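Local coordinates for biphenyl-2,3-diol 1,2-dioxygenase III-related protein (Vibrio cholerae, PDB 3EY8), which is of unconfirmed function but belongs to the glyoxalase/bleomycin resistance/dioxygenase superfamily, binds a calcium ion and may act as a dioxygenase, at residues 15-20 / 56-61; 69-74 / 119-124. The protein carries 9 engineered substitutions. All coordinates share one frame; numbering follows the deposited sequence.

Contact 1: 15-20 / 56-61; sequences VLTVAD and HQLGHE. Engineered in segment 56-61: His60 (natural residue Asn).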
loop_
_atom_site.group_PDB
_atom_site.type_symbol
_atom_site.label_atom_id
_atom_site.label_comp_id
_atom_site.label_asym_id
_atom_site.label_seq_id
_atom_site.Cartn_x
_atom_site.Cartn_y
_atom_site.Cartn_z
ATOM N N VAL B 15 -4.074 -3.376 -4.108
ATOM C CA VAL B 15 -5.421 -3.874 -4.338
ATOM C C VAL B 15 -6.126 -4.073 -3.002
ATOM O O VAL B 15 -5.572 -4.688 -2.091
ATOM C CB VAL B 15 -5.407 -5.225 -5.082
ATOM C CG1 VAL B 15 -6.827 -5.797 -5.159
ATOM C CG2 VAL B 15 -4.785 -5.080 -6.466
ATOM N N LEU B 16 -7.329 -3.522 -2.875
ATOM C CA LEU B 16 -8.192 -3.813 -1.736
ATOM C C LEU B 16 -9.331 -4.685 -2.221
ATOM O O LEU B 16 -9.931 -4.412 -3.264
ATOM C CB LEU B 16 -8.798 -2.539 -1.158
ATOM C CG LEU B 16 -7.866 -1.502 -0.541
ATOM C CD1 LEU B 16 -8.710 -0.347 -0.027
ATOM C CD2 LEU B 16 -7.034 -2.113 0.574
ATOM N N THR B 17 -9.626 -5.726 -1.454
ATOM C CA THR B 17 -10.800 -6.547 -1.690
ATOM C C THR B 17 -11.883 -6.092 -0.718
ATOM O O THR B 17 -11.662 -6.044 0.496
ATOM C CB THR B 17 -10.481 -8.030 -1.521
ATOM O OG1 THR B 17 -9.409 -8.378 -2.413
ATOM C CG2 THR B 17 -11.716 -8.884 -1.852
ATOM N N VAL B 18 -13.045 -5.736 -1.260
ATOM C CA VAL B 18 -14.094 -5.107 -0.456
ATOM C C VAL B 18 -15.451 -5.795 -0.631
ATOM O O VAL B 18 -15.730 -6.392 -1.669
ATOM C CB VAL B 18 -14.237 -3.593 -0.788
ATOM C CG1 VAL B 18 -12.922 -2.852 -0.544
ATOM C CG2 VAL B 18 -14.711 -3.381 -2.227
ATOM N N ALA B 19 -16.298 -5.689 0.384
ATOM C CA ALA B 19 -17.611 -6.329 0.343
ATOM C C ALA B 19 -18.509 -5.746 -0.746
ATOM O O ALA B 19 -19.284 -6.465 -1.380
ATOM C CB ALA B 19 -18.299 -6.221 1.702
ATOM N N ASP B 20 -18.402 -4.440 -0.956
ATOM C CA ASP B 20 -19.271 -3.743 -1.893
ATOM C C ASP B 20 -18.517 -2.575 -2.508
ATOM O O ASP B 20 -18.235 -1.580 -1.837
ATOM C CB ASP B 20 -20.537 -3.239 -1.182
ATOM C CG ASP B 20 -21.569 -2.680 -2.149
ATOM O OD1 ASP B 20 -22.158 -3.468 -2.918
ATOM O OD2 ASP B 20 -21.795 -1.456 -2.139
ATOM N N HIS B 56 -11.261 -4.873 -5.818
ATOM C CA HIS B 56 -11.918 -6.129 -6.196
ATOM C C HIS B 56 -13.093 -6.341 -5.259
ATOM O O HIS B 56 -12.977 -6.121 -4.056
ATOM C CB HIS B 56 -10.982 -7.326 -6.024
ATOM C CG HIS B 56 -9.795 -7.322 -6.936
ATOM N ND1 HIS B 56 -8.923 -8.386 -7.018
ATOM C CD2 HIS B 56 -9.337 -6.392 -7.806
ATOM C CE1 HIS B 56 -7.970 -8.105 -7.888
ATOM N NE2 HIS B 56 -8.198 -6.900 -8.380
ATOM N N GLN B 57 -14.226 -6.780 -5.788
ATOM C CA GLN B 57 -15.321 -7.127 -4.898
ATOM C C GLN B 57 -15.155 -8.563 -4.433
ATOM O O GLN B 57 -14.848 -9.457 -5.227
ATOM C CB GLN B 57 -16.680 -6.930 -5.561
ATOM C CG GLN B 57 -17.832 -7.225 -4.609
ATOM C CD GLN B 57 -19.114 -6.526 -5.007
ATOM O OE1 GLN B 57 -19.134 -5.312 -5.245
ATOM N NE2 GLN B 57 -20.200 -7.288 -5.069
ATOM N N LEU B 58 -15.333 -8.778 -3.137
ATOM C CA LEU B 58 -15.255 -10.118 -2.575
ATOM C C LEU B 58 -16.180 -11.041 -3.369
ATOM O O LEU B 58 -17.359 -10.738 -3.559
ATOM C CB LEU B 58 -15.656 -10.092 -1.100
ATOM C CG LEU B 58 -15.471 -11.388 -0.312
ATOM C CD1 LEU B 58 -14.006 -11.774 -0.235
ATOM C CD2 LEU B 58 -16.054 -11.219 1.080
ATOM N N GLY B 59 -15.630 -12.150 -3.854
ATOM C CA GLY B 59 -16.393 -13.103 -4.644
ATOM C C GLY B 59 -16.257 -12.873 -6.138
ATOM O O GLY B 59 -16.787 -13.645 -6.947
ATOM N N HIS B 60 -15.553 -11.804 -6.505
ATOM C CA HIS B 60 -15.322 -11.458 -7.902
ATOM C C HIS B 60 -13.903 -10.936 -8.062
ATOM O O HIS B 60 -13.660 -9.926 -8.712
ATOM C CB HIS B 60 -16.350 -10.435 -8.375
ATOM C CG HIS B 60 -17.759 -10.852 -8.105
ATOM N ND1 HIS B 60 -18.503 -11.583 -9.006
ATOM C CD2 HIS B 60 -18.547 -10.677 -7.019
ATOM C CE1 HIS B 60 -19.697 -11.824 -8.493
ATOM N NE2 HIS B 60 -19.748 -11.288 -7.287
ATOM N N GLU B 61 -12.968 -11.667 -7.465
ATOM C CA GLU B 61 -11.576 -11.260 -7.409
ATOM C C GLU B 61 -10.882 -11.599 -8.710
ATOM O O GLU B 61 -11.326 -12.480 -9.437
ATOM C CB GLU B 61 -10.906 -11.955 -6.224
ATOM C CG GLU B 61 -11.584 -11.590 -4.908
ATOM C CD GLU B 61 -11.837 -12.786 -4.012
ATOM O OE1 GLU B 61 -10.913 -13.603 -3.826
ATOM O OE2 GLU B 61 -12.960 -12.904 -3.476
HETATM O O HOH W 1 -8.263 -9.830 -4.477
#

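Contact 2: 69-74 / 119-124; sequences VRTGSA and DPDGNL. Engineered in segment 69-74: Thr71 (natural residue Val).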
loop_
_atom_site.group_PDB
_atom_site.type_symbol
_atom_site.label_atom_id
_atom_site.label_comp_id
_atom_site.label_asym_id
_atom_site.label_seq_id
_atom_site.Cartn_x
_atom_site.Cartn_y
_atom_site.Cartn_z
ATOM N N VAL B 69 -6.830 -13.495 0.714
ATOM C CA VAL B 69 -7.658 -12.314 0.501
ATOM C C VAL B 69 -8.499 -12.084 1.747
ATOM O O VAL B 69 -9.040 -13.029 2.316
ATOM C CB VAL B 69 -8.550 -12.496 -0.742
ATOM C CG1 VAL B 69 -9.663 -11.465 -0.775
ATOM C CG2 VAL B 69 -7.693 -12.433 -2.006
ATOM N N ARG B 70 -8.583 -10.836 2.191
ATOM C CA ARG B 70 -9.311 -10.529 3.419
ATOM C C ARG B 70 -9.835 -9.102 3.397
ATOM O O ARG B 70 -9.055 -8.146 3.300
ATOM C CB ARG B 70 -8.411 -10.730 4.640
ATOM C CG ARG B 70 -9.145 -10.665 5.974
ATOM C CD ARG B 70 -9.994 -11.919 6.180
ATOM N NE ARG B 70 -10.618 -11.949 7.503
ATOM C CZ ARG B 70 -11.869 -11.568 7.744
ATOM N NH1 ARG B 70 -12.632 -11.125 6.753
ATOM N NH2 ARG B 70 -12.356 -11.629 8.975
ATOM N N THR B 71 -11.153 -8.945 3.486
ATOM C CA THR B 71 -11.715 -7.607 3.605
ATOM C C THR B 71 -11.296 -7.008 4.950
ATOM O O THR B 71 -11.213 -7.718 5.942
ATOM C CB THR B 71 -13.257 -7.593 3.479
ATOM O OG1 THR B 71 -13.838 -8.338 4.556
ATOM C CG2 THR B 71 -13.700 -8.188 2.126
ATOM N N GLY B 72 -11.021 -5.708 4.982
ATOM C CA GLY B 72 -10.644 -5.052 6.223
ATOM C C GLY B 72 -9.248 -5.351 6.754
ATOM O O GLY B 72 -8.973 -5.121 7.930
ATOM N N SER B 73 -8.358 -5.836 5.889
ATOM C CA SER B 73 -7.019 -6.260 6.307
ATOM C C SER B 73 -5.929 -5.242 6.001
ATOM O O SER B 73 -4.754 -5.507 6.248
ATOM C CB SER B 73 -6.652 -7.588 5.631
ATOM O OG SER B 73 -6.691 -7.458 4.214
ATOM N N ALA B 74 -6.316 -4.100 5.443
ATOM C CA ALA B 74 -5.355 -3.069 5.051
ATOM C C ALA B 74 -5.199 -1.988 6.112
ATOM O O ALA B 74 -6.101 -1.740 6.909
ATOM C CB ALA B 74 -5.751 -2.455 3.717
ATOM N N ASP B 119 -12.483 2.563 7.160
ATOM C CA ASP B 119 -13.322 2.579 5.961
ATOM C C ASP B 119 -14.455 1.558 6.118
ATOM O O ASP B 119 -14.544 0.893 7.150
ATOM C CB ASP B 119 -12.474 2.405 4.680
ATOM C CG ASP B 119 -12.166 0.947 4.335
ATOM O OD1 ASP B 119 -12.496 0.033 5.111
ATOM O OD2 ASP B 119 -11.579 0.721 3.252
ATOM N N PRO B 120 -15.354 1.461 5.126
ATOM C CA PRO B 120 -16.542 0.613 5.320
ATOM C C PRO B 120 -16.270 -0.882 5.537
ATOM O O PRO B 120 -17.164 -1.581 6.037
ATOM C CB PRO B 120 -17.339 0.837 4.029
ATOM C CG PRO B 120 -16.953 2.212 3.606
ATOM C CD PRO B 120 -15.488 2.330 3.945
ATOM N N ASP B 121 -15.076 -1.361 5.181
ATOM C CA ASP B 121 -14.688 -2.757 5.430
ATOM C C ASP B 121 -13.846 -2.930 6.697
ATOM O O ASP B 121 -13.463 -4.050 7.054
ATOM C CB ASP B 121 -13.925 -3.334 4.229
ATOM C CG ASP B 121 -14.812 -3.514 3.001
ATOM O OD1 ASP B 121 -15.010 -2.528 2.259
ATOM O OD2 ASP B 121 -15.287 -4.645 2.775
ATOM N N GLY B 122 -13.555 -1.827 7.378
ATOM C CA GLY B 122 -12.759 -1.885 8.591
ATOM C C GLY B 122 -11.272 -1.687 8.359
ATOM O O GLY B 122 -10.486 -1.776 9.299
ATOM N N ASN B 123 -10.874 -1.430 7.116
ATOM C CA ASN B 123 -9.484 -1.049 6.866
ATOM C C ASN B 123 -9.136 0.171 7.710
ATOM O O ASN B 123 -9.969 1.060 7.888
ATOM C CB ASN B 123 -9.264 -0.754 5.382
ATOM C CG ASN B 123 -9.463 -1.985 4.514
ATOM O OD1 ASN B 123 -8.877 -3.029 4.776
ATOM N ND2 ASN B 123 -10.286 -1.862 3.468
ATOM N N LEU B 124 -7.915 0.206 8.239
ATOM C CA LEU B 124 -7.466 1.334 9.044
ATOM C C LEU B 124 -6.866 2.411 8.153
ATOM O O LEU B 124 -5.919 2.147 7.401
ATOM C CB LEU B 124 -6.427 0.895 10.075
ATOM C CG LEU B 124 -5.936 1.981 11.038
ATOM C CD1 LEU B 124 -7.095 2.560 11.870
ATOM C CD2 LEU B 124 -4.846 1.424 11.943
HETATM O O HOH W 2 -14.453 -6.503 6.596
HETATM O O HOH W 3 -10.501 -4.520 2.371
#

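Contact 1: 15-20 / 56-61
Leu16 and Val18 join His56 and Leu58 in a parallel beta pairing held by three backbone hydrogen bonds: His56 N to Leu16 O (2.9 Å), Val18 N to His56 O (2.8 Å) and Leu58 N to Val18 O (2.8 Å). A type II turn from Gln57 to the engineered His60, closed by His60 N to Gln57 O, overlaps the end of the pairing; Glu61 OE2 accepts from Gly59 N within it, and OE1 forms a salt bridge with Lys65.

Val15 makes a CH-pi contact with His56: CG1, anti to the backbone N (chi1 173°), sits 3.6 Å from the ring centroid, almost straight above it. A water links the same ring to Thr17, 3.0 Å from His56 ND1 and 2.8 Å from Thr17 OG1. Thr17 CG2 turns the other way, 4.0 Å from Leu58 CD1, and also touches Glu61 CG.

Gln57 extends alongside the other segment, its CG 3.6 Å from Ala19 O, and its OE1 accepts from Ile21 N of helix 21-32. Asp20, the N-cap of that helix, hydrogen-bonds through OD2 to Thr23 OG1. Strand 10-18, outermost of its four-strand sheet within the chain, pairs with strand 51-57 in order 1-4-3-2, as expected of a βαβββ module of this superfamily. Leu16 packs on Tyr28 and Val18 on Thr24 of the helix; Val15 bonds through its backbone to the second subunit and packs on Asp75 of that subunit.

Contact 2: 69-74 / 119-124
Asn123 turns its amide oxygen toward the end of the type II turn Arg70-Ser73, where Ala74 N follows, with CG anti to its own carbonyl carbon (chi1 -65°). OD1 accepts from Ala74 N at 2.9 Å, the donor tilted 26° from the carbonyl plane, and Ala74 CB lies 3.4 Å from the same OD1. Gly72 CA is 3.1 Å from both Asp121 O and Asn123 OD1, and its positive phi suits glycine. The other end of the Asn123 amide points to Asp119: ND2 gives OD2 a nearly straight bond of 2.9 Å on its syn side. ND2 also donates to a water that accepts from Gly72 N. Thr71, an engineered residue, crosses Asp121 at about a right angle, its CB 3.6 Å from Asp121 OD2, whose polar partner is Ala19. A second water joins Thr71 OG1 to Asp121 O. Leu124 N bonds to Ala74 O (3.0 Å), beginning the parallel pairing of strands 75-79 and 124-129.

Asp119 OD1 takes Asp121 N, in an Asx turn, and Asn123 N from opposite faces. With Tyr28 OH also on OD2, the buried carboxylate is probably stabilised as an anion and helps fix the Asn123 amide, one of the links between the two loops.

Contacts 1 and 2 lie side by side, their centres about 10 Å apart. Contact 1 lies in one four-strand sheet, while contact 2 joins loops that lead into strands 75-79 and 124-129 of the other, which has the same strand order. Asp121 bridges them: its OD2 is 2.8 Å from Ala19 N, a probable hydrogen bond, and its OD1 packs 3.3 Å from Val18 CB. Further along the seam, Leu16 CD2 meets Ala74 CB at 3.4 Å. His13 and Glu126, the calcium ligands seen for this protein, lie near the contacts: the side chain of Val15 is about 5 Å from that of His13, and that of Leu124 about 6 Å from that of Glu126. This chain carries no bound calcium.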